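Local coordinates for nigritoxine (Vibrio nigripulchritudo, PDB 5M41), which is a bacterial toxin active against crustaceans and insects, at residues N39-A44 and A83-F88; L100-S105 and R128-S133; Y79-G82 and F87-P90. All coordinates share one frame; numbering follows the deposited sequence.

In the fold
All three contacts lie toward one end of the elongated chain, their centres about 10 to 12 Å apart, and gather around the antiparallel sheet that contains strands 77-80, 86-90 and 98-102. Interaction 3 is the sheet's own hairpin: backbone bonds and aromatic packing, buried at its centre, with partly exposed residues at its rim, Tyr81 and Pro90. Interactions 1 and 2 are likewise mostly buried, but polar and small in area, and sit where strands 86-90 and 98-102 meet their loops; in them a tyrosine and asparagines replace apolar packing. Residues 83-88 connect all three, pairing with Asn130 and Leu103 of interaction 2 and sharing Phe87 and Phe88 with interaction 3.

Interaction 1: residues N39-A44 and A83-F88; sequences NLYQFA and ATNMFF
Tyr41 on helix 34-54 faces Asn85 in the type II turn from Ala83 to Met86, the two CA atoms 8.8 Å apart, so the gap is spanned mainly by the phenol ring of Tyr41. The bridge is one short hydrogen bond: Tyr41 OH donates to Asn85 OD1 at 2.6 Å. The carboxamide oxygen lies at the edge of the phenol ring, in its plane, while the amide plane is turned 36° from the ring. The two side chains cross at about a right angle, and the hydroxyl sits 25° from the carbonyl plane of Asn85. With CG beside its own backbone N (chi1 -63°), Asn85 brings its amide oxygen round to the tyrosine although its CB does not point there. A water braces the same corner, donating to Tyr41 OH at 3.0 Å and accepting from Asn85 N, also at 3.0 Å. The hydroxyl thus gives its proton to the amide and takes one from the water, which suits a tyrosine at a buried site: its ring spans the gap and its end remains polar. Asparagine suits the turn because it tolerates positive phi well, and its amide can serve two sides: ND2 donates to Leu202 O and Asn130 OD1, which would help fix the flip of the group. Val182 and Leu185 of helix 177-191 pack on Tyr41, while Thr84 turns its hydroxyl to His188 and Arg184 of that helix. The contact therefore joins helix 34-54 to the turn that leads into strand 86-90, with helix 177-191 alongside and Val206 of helix 206-215 against Asn85.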
loop_
_atom_site.group_PDB
_atom_site.type_symbol
_atom_site.label_atom_id
_atom_site.label_comp_id
_atom_site.label_asym_id
_atom_site.label_seq_id
_atom_site.Cartn_x
_atom_site.Cartn_y
_atom_site.Cartn_z
ATOM N N ASN A 39 9.569 16.108 -31.091
ATOM C CA ASN A 39 10.712 16.109 -30.186
ATOM C C ASN A 39 11.289 14.693 -30.068
ATOM O O ASN A 39 12.501 14.506 -30.054
ATOM C CB ASN A 39 10.292 16.558 -28.788
ATOM C CG ASN A 39 10.080 18.061 -28.670
ATOM O OD1 ASN A 39 9.593 18.531 -27.645
ATOM N ND2 ASN A 39 10.389 18.797 -29.695
ATOM N N LEU A 40 10.409 13.705 -29.925
ATOM C CA LEU A 40 10.856 12.305 -29.895
ATOM C C LEU A 40 11.694 11.989 -31.153
ATOM O O LEU A 40 12.806 11.415 -31.061
ATOM C CB LEU A 40 9.635 11.380 -29.803
ATOM C CG LEU A 40 9.730 9.874 -29.619
ATOM C CD1 LEU A 40 8.351 9.318 -29.197
ATOM C CD2 LEU A 40 10.138 9.202 -30.930
ATOM N N TYR A 41 11.147 12.305 -32.329
ATOM C CA TYR A 41 11.902 12.021 -33.559
ATOM C C TYR A 41 13.197 12.831 -33.617
ATOM O O TYR A 41 14.251 12.319 -34.022
ATOM C CB TYR A 41 11.048 12.272 -34.794
ATOM C CG TYR A 41 10.431 10.975 -35.329
ATOM C CD1 TYR A 41 11.230 10.008 -35.936
ATOM C CD2 TYR A 41 9.064 10.708 -35.194
ATOM C CE1 TYR A 41 10.685 8.818 -36.416
ATOM C CE2 TYR A 41 8.516 9.522 -35.681
ATOM C CZ TYR A 41 9.334 8.583 -36.293
ATOM O OH TYR A 41 8.798 7.404 -36.807
ATOM N N GLN A 42 13.109 14.086 -33.162
ATOM C CA GLN A 42 14.241 14.980 -33.176
ATOM C C GLN A 42 15.392 14.398 -32.363
ATOM O O GLN A 42 16.538 14.437 -32.815
ATOM C CB GLN A 42 13.835 16.337 -32.623
ATOM C CG GLN A 42 14.932 17.364 -32.617
ATOM C CD GLN A 42 14.832 18.265 -33.808
ATOM O OE1 GLN A 42 14.547 17.817 -34.925
ATOM N NE2 GLN A 42 15.057 19.550 -33.588
ATOM N N PHE A 43 15.091 13.877 -31.164
ATOM C CA PHE A 43 16.124 13.262 -30.321
ATOM C C PHE A 43 16.716 11.994 -30.933
ATOM O O PHE A 43 17.920 11.767 -30.809
ATOM C CB PHE A 43 15.600 12.949 -28.917
ATOM C CG PHE A 43 15.474 14.161 -28.017
ATOM C CD1 PHE A 43 16.557 15.025 -27.820
ATOM C CD2 PHE A 43 14.286 14.399 -27.309
ATOM C CE1 PHE A 43 16.459 16.137 -26.977
ATOM C CE2 PHE A 43 14.184 15.501 -26.454
ATOM C CZ PHE A 43 15.267 16.376 -26.293
ATOM N N ALA A 44 15.866 11.159 -31.559
ATOM C CA ALA A 44 16.344 10.013 -32.341
ATOM C C ALA A 44 17.345 10.422 -33.444
ATOM O O ALA A 44 18.405 9.791 -33.611
ATOM C CB ALA A 44 15.178 9.237 -32.951
ATOM N N ALA A 83 8.712 6.912 -47.102
ATOM C CA ALA A 83 9.219 5.775 -46.345
ATOM C C ALA A 83 9.286 6.164 -44.877
ATOM O O ALA A 83 9.861 7.187 -44.550
ATOM C CB ALA A 83 10.612 5.367 -46.857
ATOM N N THR A 84 8.722 5.351 -43.993
ATOM C CA THR A 84 8.683 5.699 -42.574
ATOM C C THR A 84 10.094 5.602 -41.970
ATOM O O THR A 84 10.864 4.729 -42.351
ATOM C CB THR A 84 7.694 4.779 -41.865
ATOM O OG1 THR A 84 6.432 4.845 -42.547
ATOM C CG2 THR A 84 7.531 5.153 -40.388
ATOM N N ASN A 85 10.455 6.528 -41.088
ATOM C CA ASN A 85 11.748 6.468 -40.364
ATOM C C ASN A 85 12.993 6.725 -41.215
ATOM O O ASN A 85 14.120 6.482 -40.759
ATOM C CB ASN A 85 11.916 5.113 -39.670
ATOM C CG ASN A 85 10.849 4.867 -38.597
ATOM O OD1 ASN A 85 10.532 5.765 -37.806
ATOM N ND2 ASN A 85 10.304 3.647 -38.561
ATOM N N MET A 86 12.802 7.153 -42.455
ATOM C CA MET A 86 13.921 7.233 -43.409
ATOM C C MET A 86 14.017 8.561 -44.100
ATOM O O MET A 86 12.999 9.231 -44.360
ATOM C CB MET A 86 13.794 6.128 -44.467
ATOM C CG MET A 86 13.854 4.716 -43.893
ATOM S SD MET A 86 13.503 3.440 -45.124
ATOM C CE MET A 86 14.802 3.821 -46.305
ATOM N N PHE A 87 15.255 8.955 -44.383
ATOM C CA PHE A 87 15.549 10.179 -45.115
ATOM C C PHE A 87 16.987 10.068 -45.631
ATOM O O PHE A 87 17.694 9.148 -45.258
ATOM C CB PHE A 87 15.379 11.442 -44.227
ATOM C CG PHE A 87 16.209 11.421 -42.962
ATOM C CD1 PHE A 87 17.500 11.971 -42.937
ATOM C CD2 PHE A 87 15.702 10.850 -41.787
ATOM C CE1 PHE A 87 18.271 11.955 -41.775
ATOM C CE2 PHE A 87 16.481 10.841 -40.617
ATOM C CZ PHE A 87 17.748 11.402 -40.608
ATOM N N PHE A 88 17.393 11.007 -46.485
ATOM C CA PHE A 88 18.757 11.033 -47.057
ATOM C C PHE A 88 19.481 12.322 -46.717
ATOM O O PHE A 88 18.885 13.413 -46.771
ATOM C CB PHE A 88 18.687 10.928 -48.583
ATOM C CG PHE A 88 19.975 10.453 -49.234
ATOM C CD1 PHE A 88 20.345 9.111 -49.185
ATOM C CD2 PHE A 88 20.772 11.335 -49.944
ATOM C CE1 PHE A 88 21.511 8.669 -49.798
ATOM C CE2 PHE A 88 21.948 10.899 -50.566
ATOM C CZ PHE A 88 22.302 9.559 -50.503
HETATM O O HOH W 1 8.541 8.312 -39.616
#

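Interaction 2: residues L100-S105 and R128-S133; sequences LVNLNS and RQNFTS
The amide of Asn102 is approached on both faces at its oxygen: Asn130 ND2 reaches Asn102 OD1 from one side of the plane at 2.9 Å, and Asn104 N from the other at 3.0 Å. Neither donor lies on a lone pair; the bond from Asn130 ND2 is bent and comes in broadside to the C=O, 51° out of the carbonyl plane, although Asn102 OD1 itself is nearly in the plane of the Asn130 amide. The two amide planes are 71° apart, and the side chains meet from opposite directions. The bond from Asn104 N makes an Asx turn, reached because Asn102 CG is anti to its backbone N (chi1 -179°), so one oxygen both shapes the chain leaving the strand and receives the neighbouring loop. Asparagine, short and double-ended, suits this place: Asn102 ND2 donates to Ser126 O. Beside it a water accepts from Asn104 ND2 at 2.9 Å and lies 2.7 Å from Asn130 OD1, probably donating to it; Asn85 ND2 also donates to Asn130 OD1. Asn104 OD1 is held by Asp205 N. The arrangement ties the end of strand 98-102 to the loop between helices 125-128 and 133-136, with Met86 of strand 86-90 touching Asn130 and helix 34-54 packing on Leu103.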
loop_
_atom_site.group_PDB
_atom_site.type_symbol
_atom_site.label_atom_id
_atom_site.label_comp_id
_atom_site.label_asym_id
_atom_site.label_seq_id
_atom_site.Cartn_x
_atom_site.Cartn_y
_atom_site.Cartn_z
ATOM N N LEU A 100 22.097 7.418 -46.172
ATOM C CA LEU A 100 20.738 6.961 -46.015
ATOM C C LEU A 100 20.535 6.642 -44.543
ATOM O O LEU A 100 21.289 5.852 -43.985
ATOM C CB LEU A 100 20.505 5.688 -46.848
ATOM C CG LEU A 100 19.163 5.004 -46.593
ATOM C CD1 LEU A 100 18.006 5.892 -47.065
ATOM C CD2 LEU A 100 19.135 3.671 -47.323
ATOM N N VAL A 101 19.545 7.278 -43.921
ATOM C CA VAL A 101 19.222 7.015 -42.511
ATOM C C VAL A 101 17.932 6.187 -42.396
ATOM O O VAL A 101 16.948 6.465 -43.101
ATOM C CB VAL A 101 19.114 8.330 -41.714
ATOM C CG1 VAL A 101 18.719 8.053 -40.256
ATOM C CG2 VAL A 101 20.463 9.091 -41.759
ATOM N N ASN A 102 17.967 5.156 -41.543
ATOM C CA ASN A 102 16.796 4.388 -41.125
ATOM C C ASN A 102 16.799 4.386 -39.601
ATOM O O ASN A 102 17.511 3.609 -38.954
ATOM C CB ASN A 102 16.828 2.936 -41.666
ATOM C CG ASN A 102 15.593 2.119 -41.264
ATOM O OD1 ASN A 102 14.706 2.596 -40.520
ATOM N ND2 ASN A 102 15.538 0.868 -41.726
ATOM N N LEU A 103 15.986 5.260 -39.019
ATOM C CA LEU A 103 15.996 5.410 -37.568
ATOM C C LEU A 103 15.533 4.159 -36.843
ATOM O O LEU A 103 15.809 4.001 -35.646
ATOM C CB LEU A 103 15.160 6.617 -37.137
ATOM C CG LEU A 103 15.571 7.976 -37.694
ATOM C CD1 LEU A 103 14.486 8.981 -37.349
ATOM C CD2 LEU A 103 16.929 8.436 -37.148
ATOM N N ASN A 104 14.841 3.263 -37.549
ATOM C CA ASN A 104 14.320 2.041 -36.915
ATOM C C ASN A 104 15.135 0.777 -37.216
ATOM O O ASN A 104 14.676 -0.332 -36.931
ATOM C CB ASN A 104 12.850 1.805 -37.300
ATOM C CG ASN A 104 12.119 0.943 -36.282
ATOM O OD1 ASN A 104 12.316 1.118 -35.087
ATOM N ND2 ASN A 104 11.289 0.010 -36.741
ATOM N N SER A 105 16.319 0.923 -37.815
ATOM C CA SER A 105 17.134 -0.259 -38.121
ATOM C C SER A 105 17.941 -0.680 -36.905
ATOM O O SER A 105 18.648 0.134 -36.346
ATOM C CB SER A 105 18.095 0.015 -39.271
ATOM O OG SER A 105 18.918 -1.125 -39.535
ATOM N N ARG A 128 12.264 -2.764 -45.260
ATOM C CA ARG A 128 11.059 -3.121 -45.940
ATOM C C ARG A 128 9.811 -2.760 -45.137
ATOM O O ARG A 128 8.804 -2.372 -45.733
ATOM C CB ARG A 128 11.057 -4.612 -46.229
ATOM C CG ARG A 128 10.016 -5.005 -47.260
ATOM C CD ARG A 128 10.217 -6.455 -47.676
ATOM N NE ARG A 128 8.973 -6.989 -48.197
ATOM C CZ ARG A 128 8.040 -7.570 -47.448
ATOM N NH1 ARG A 128 8.217 -7.711 -46.137
ATOM N NH2 ARG A 128 6.926 -8.013 -48.019
ATOM N N GLN A 129 9.894 -2.920 -43.811
ATOM C CA GLN A 129 8.818 -2.597 -42.841
ATOM C C GLN A 129 8.391 -1.138 -42.894
ATOM O O GLN A 129 7.327 -0.790 -42.419
ATOM C CB GLN A 129 9.351 -2.763 -41.417
ATOM C CG GLN A 129 9.076 -4.073 -40.751
ATOM C CD GLN A 129 9.859 -4.196 -39.452
ATOM O OE1 GLN A 129 10.445 -3.223 -38.934
ATOM N NE2 GLN A 129 9.898 -5.408 -38.928
ATOM N N ASN A 130 9.277 -0.280 -43.381
ATOM C CA ASN A 130 9.022 1.157 -43.408
ATOM C C ASN A 130 8.087 1.593 -44.525
ATOM O O ASN A 130 7.738 2.789 -44.623
ATOM C CB ASN A 130 10.343 1.919 -43.477
ATOM C CG ASN A 130 11.097 1.913 -42.152
ATOM O OD1 ASN A 130 10.486 1.863 -41.099
ATOM N ND2 ASN A 130 12.424 2.002 -42.203
ATOM N N PHE A 131 7.661 0.622 -45.349
ATOM C CA PHE A 131 6.759 0.874 -46.452
ATOM C C PHE A 131 5.380 0.294 -46.164
ATOM O O PHE A 131 5.269 -0.738 -45.519
ATOM C CB PHE A 131 7.357 0.302 -47.755
ATOM C CG PHE A 131 8.668 0.960 -48.143
ATOM C CD1 PHE A 131 8.686 2.158 -48.867
ATOM C CD2 PHE A 131 9.886 0.397 -47.751
ATOM C CE1 PHE A 131 9.895 2.761 -49.214
ATOM C CE2 PHE A 131 11.094 1.005 -48.073
ATOM C CZ PHE A 131 11.100 2.194 -48.807
ATOM N N THR A 132 4.330 0.963 -46.629
ATOM C CA THR A 132 2.970 0.448 -46.484
ATOM C C THR A 132 2.784 -0.827 -47.312
ATOM O O THR A 132 3.642 -1.151 -48.153
ATOM C CB THR A 132 1.933 1.489 -46.938
ATOM O OG1 THR A 132 2.062 1.708 -48.358
ATOM C CG2 THR A 132 2.092 2.848 -46.145
ATOM N N SER A 133 1.674 -1.544 -47.091
ATOM C CA SER A 133 1.317 -2.684 -47.961
ATOM C C SER A 133 1.291 -2.295 -49.424
ATOM O O SER A 133 1.862 -2.997 -50.273
ATOM C CB SER A 133 -0.048 -3.243 -47.604
ATOM O OG SER A 133 -0.021 -3.686 -46.285
HETATM O O HOH W 2 11.390 -0.234 -39.674
#

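Interaction 3: residues Y79-G82 and F87-P90; sequences YTYG and FFMP
Tyr79 and Phe88 form the close-packed, buried centre of this antiparallel hairpin, where strands 77-80 and 86-90 pair; partly exposed residues, Tyr81 and Pro90, flank it at the two ends. Tyr79 N donates to Phe88 O at 2.9 Å and Phe88 N returns the bond to Tyr79 O at 3.0 Å, making a hydrogen-bonded pair. On the face carrying these two side chains the rings lie side by side and point the same way, their planes only 4° apart. They meet rim to rim, Tyr79 CD2 to Phe88 CD2 at 3.4 Å, with neither over the other. At one end Pro90, two residues on from Phe88, covers part of one face of the Tyr79 ring: its CG stands 4.0 Å from the ring centroid, a CH-pi contact. Proline suits the end of the strand pair here, offering a compact apolar ring to the tyrosine. At the other, toward the turn, Tyr81 lies beyond the paired residues and crosses Phe88 obliquely; chi1 of -69° turns its ring away from the carbonyl carbon and back along the hairpin until Tyr81 OH lies 3.2 Å from Phe88 CB, while its CE2 lies near Phe87 C. Phe87, on the other face with Thr80, meets Tyr79 O through its CB and sends its ring away, to Val101 and Leu177. Apart from the two backbone bonds the grip is aromatic and apolar, and the polar end of Tyr79 is satisfied by Ser95 O; tyrosine here can thus bury its ring against the sheet while its hydroxyl ties the hairpin to the next loop.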
loop_
_atom_site.group_PDB
_atom_site.type_symbol
_atom_site.label_atom_id
_atom_site.label_comp_id
_atom_site.label_asym_id
_atom_site.label_seq_id
_atom_site.Cartn_x
_atom_site.Cartn_y
_atom_site.Cartn_z
ATOM N N TYR A 79 16.854 14.947 -48.086
ATOM C CA TYR A 79 15.817 14.450 -48.981
ATOM C C TYR A 79 14.812 13.622 -48.179
ATOM O O TYR A 79 15.206 12.790 -47.363
ATOM C CB TYR A 79 16.383 13.572 -50.094
ATOM C CG TYR A 79 17.503 14.181 -50.925
ATOM C CD1 TYR A 79 17.548 15.544 -51.188
ATOM C CD2 TYR A 79 18.490 13.372 -51.488
ATOM C CE1 TYR A 79 18.571 16.101 -51.958
ATOM C CE2 TYR A 79 19.515 13.912 -52.266
ATOM C CZ TYR A 79 19.547 15.277 -52.497
ATOM O OH TYR A 79 20.544 15.846 -53.263
ATOM N N THR A 80 13.526 13.822 -48.456
ATOM C CA THR A 80 12.482 13.050 -47.823
ATOM C C THR A 80 11.948 12.008 -48.797
ATOM O O THR A 80 12.124 12.136 -50.010
ATOM C CB THR A 80 11.323 13.943 -47.337
ATOM O OG1 THR A 80 10.816 14.700 -48.439
ATOM C CG2 THR A 80 11.807 14.871 -46.234
ATOM N N TYR A 81 11.311 10.987 -48.247
ATOM C CA TYR A 81 10.909 9.809 -48.995
ATOM C C TYR A 81 9.521 9.432 -48.544
ATOM O O TYR A 81 9.151 9.670 -47.383
ATOM C CB TYR A 81 11.778 8.627 -48.576
ATOM C CG TYR A 81 13.237 8.637 -48.970
ATOM C CD1 TYR A 81 13.630 8.928 -50.274
ATOM C CD2 TYR A 81 14.210 8.256 -48.061
ATOM C CE1 TYR A 81 14.972 8.893 -50.652
ATOM C CE2 TYR A 81 15.557 8.222 -48.414
ATOM C CZ TYR A 81 15.925 8.533 -49.710
ATOM O OH TYR A 81 17.239 8.477 -50.068
ATOM N N GLY A 82 8.789 8.757 -49.418
ATOM C CA GLY A 82 7.604 8.002 -48.985
ATOM C C GLY A 82 8.011 6.749 -48.227
ATOM O O GLY A 82 7.685 5.648 -48.641
ATOM N N PHE A 87 15.255 8.955 -44.383
ATOM C CA PHE A 87 15.549 10.179 -45.115
ATOM C C PHE A 87 16.987 10.068 -45.631
ATOM O O PHE A 87 17.694 9.148 -45.258
ATOM C CB PHE A 87 15.379 11.442 -44.227
ATOM C CG PHE A 87 16.209 11.421 -42.962
ATOM C CD1 PHE A 87 17.500 11.971 -42.937
ATOM C CD2 PHE A 87 15.702 10.850 -41.787
ATOM C CE1 PHE A 87 18.271 11.955 -41.775
ATOM C CE2 PHE A 87 16.481 10.841 -40.617
ATOM C CZ PHE A 87 17.748 11.402 -40.608
ATOM N N PHE A 88 17.393 11.007 -46.485
ATOM C CA PHE A 88 18.757 11.033 -47.057
ATOM C C PHE A 88 19.481 12.322 -46.717
ATOM O O PHE A 88 18.885 13.413 -46.771
ATOM C CB PHE A 88 18.687 10.928 -48.583
ATOM C CG PHE A 88 19.975 10.453 -49.234
ATOM C CD1 PHE A 88 20.345 9.111 -49.185
ATOM C CD2 PHE A 88 20.772 11.335 -49.944
ATOM C CE1 PHE A 88 21.511 8.669 -49.798
ATOM C CE2 PHE A 88 21.948 10.899 -50.566
ATOM C CZ PHE A 88 22.302 9.559 -50.503
ATOM N N MET A 89 20.766 12.197 -46.386
ATOM C CA MET A 89 21.617 13.349 -46.161
ATOM C C MET A 89 22.650 13.420 -47.300
ATOM O O MET A 89 23.668 12.728 -47.271
ATOM C CB MET A 89 22.309 13.240 -44.809
ATOM C CG MET A 89 21.352 12.876 -43.676
ATOM S SD MET A 89 22.252 12.756 -42.128
ATOM C CE MET A 89 22.603 14.503 -41.937
ATOM N N PRO A 90 22.363 14.227 -48.330
ATOM C CA PRO A 90 23.275 14.300 -49.472
ATOM C C PRO A 90 24.573 14.965 -49.054
ATOM O O PRO A 90 24.556 15.857 -48.182
ATOM C CB PRO A 90 22.520 15.180 -50.462
ATOM C CG PRO A 90 21.684 16.071 -49.585
ATOM C CD PRO A 90 21.228 15.147 -48.484
#